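Local coordinates for probable disease resistance protein At5g66900 (PDB 7L7W), which probably acts as a helper immune receptor in plant disease resistance, forming calcium-permeable cation channels, and is represented here by its N-terminal RPW8-like coiled-coil domain, at residues Gln120-Gln123 / His124-Gln127. The protein carries 2 engineered substitutions. Residues are numbered along the deposited sequence; the frame is centred on the assembly and turned at random.
Sequences QLLQ and HRNQ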
# COMPACT_ATOMS: atom_id res chain seq x y z
N GLN A 120 -0.11 25.12 -37.06
CA GLN A 120 -0.18 26.12 -38.12
C GLN A 120 -0.95 27.34 -37.66
O GLN A 120 -0.54 28.48 -37.92
CB GLN A 120 -0.81 25.52 -39.38
CG GLN A 120 -0.33 26.18 -40.68
CD GLN A 120 -1.44 26.36 -41.72
OE1 GLN A 120 -2.55 25.84 -41.55
NE2 GLN A 120 -1.14 27.10 -42.80
N LEU A 121 -2.06 27.14 -36.94
CA LEU A 121 -2.80 28.27 -36.39
C LEU A 121 -1.99 29.00 -35.33
O LEU A 121 -2.12 30.22 -35.18
CB LEU A 121 -4.13 27.82 -35.82
CG LEU A 121 -5.32 28.14 -36.73
CD1 LEU A 121 -5.60 29.66 -36.76
CD2 LEU A 121 -5.09 27.58 -38.13
N LEU A 122 -1.14 28.27 -34.61
CA LEU A 122 -0.29 28.89 -33.60
C LEU A 122 0.68 29.87 -34.24
O LEU A 122 0.70 31.06 -33.89
CB LEU A 122 0.47 27.80 -32.84
CG LEU A 122 0.71 28.06 -31.37
CD1 LEU A 122 -0.63 28.17 -30.65
CD2 LEU A 122 1.57 26.93 -30.80
N GLN A 123 1.49 29.39 -35.19
CA GLN A 123 2.44 30.29 -35.84
C GLN A 123 1.72 31.34 -36.67
O GLN A 123 2.23 32.46 -36.81
CB GLN A 123 3.46 29.50 -36.66
CG GLN A 123 3.13 29.24 -38.11
CD GLN A 123 4.38 28.91 -38.91
OE1 GLN A 123 5.21 29.78 -39.17
NE2 GLN A 123 4.54 27.64 -39.27
N HIS A 124 0.53 31.04 -37.20
CA HIS A 124 -0.25 32.06 -37.87
C HIS A 124 -0.57 33.20 -36.92
O HIS A 124 -0.27 34.37 -37.22
CB HIS A 124 -1.54 31.47 -38.44
CG HIS A 124 -2.54 32.51 -38.88
ND1 HIS A 124 -2.35 33.29 -40.00
CD2 HIS A 124 -3.71 32.91 -38.33
CE1 HIS A 124 -3.38 34.12 -40.13
NE2 HIS A 124 -4.22 33.90 -39.13
N ARG A 125 -1.18 32.89 -35.77
CA ARG A 125 -1.51 33.94 -34.81
C ARG A 125 -0.27 34.65 -34.32
O ARG A 125 -0.36 35.78 -33.83
CB ARG A 125 -2.31 33.36 -33.63
CG ARG A 125 -3.71 32.89 -34.01
CD ARG A 125 -4.61 32.61 -32.80
NE ARG A 125 -4.10 31.54 -31.95
CZ ARG A 125 -4.41 30.25 -32.10
NH1 ARG A 125 -5.22 29.86 -33.09
NH2 ARG A 125 -3.90 29.33 -31.28
N ASN A 126 0.91 34.03 -34.48
CA ASN A 126 2.14 34.74 -34.12
C ASN A 126 2.71 35.63 -35.23
O ASN A 126 3.41 36.61 -34.92
CB ASN A 126 3.22 33.75 -33.69
CG ASN A 126 4.39 34.43 -33.03
OD1 ASN A 126 4.21 35.23 -32.11
ND2 ASN A 126 5.60 34.15 -33.50
N GLN A 127 2.47 35.33 -36.51
CA GLN A 127 3.06 36.13 -37.58
C GLN A 127 2.27 37.41 -37.86
O GLN A 127 2.84 38.40 -38.35
CB GLN A 127 3.17 35.32 -38.88
CG GLN A 127 4.27 34.28 -38.90
CD GLN A 127 3.97 33.14 -39.86
OE1 GLN A 127 2.84 33.02 -40.36
NE2 GLN A 127 4.96 32.29 -40.11
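The guanidinium of Arg-125 has one face turned to the backbone of the preceding turn: the carbonyl oxygen of Leu-121 stands 3.7 Å above its plane, displaced toward the rim, with CA of Leu-122 further off. NH1 lies 3.6 Å from CB of Leu-121, while NH2 meets CD1 of Leu-122 at 3.5 Å. Two torsions carry the group there: CG sits anti to the carbonyl carbon, and a bend at chi3, -62°, folds the chain back along the helix. NH2 also forms a salt bridge with Glu-71, tying helix 119-127 to helix 70-88. The His-124 side chain runs alongside Leu-121, CD1 of Leu-121 being 4.1 Å from CD2 of His-124, and its ring also meets that of His-130, a C-terminal tag residue, with the planes steeply inclined. Arg-125 and His-124 belong to the short C-terminal helix at one end of the RPW8-like four-helix bundle. Its i to i+4 bonding is straight from Arg-125 N to Leu-121 O, at 171°, but weak from Asn-126 N to Leu-122 O; Asn-126 N also makes a weak i to i+3 bond to Gln-123 O. The side chains of Gln-123 and Gln-127 run side by side, their amide planes 51° apart; OE1 of Gln-123 is 2.7 Å from NE2 of Gln-127, with a poor hydrogen-bond angle. ND2 of Asn-126 is hydrogen-bonded to the backbone oxygen of Glu-64.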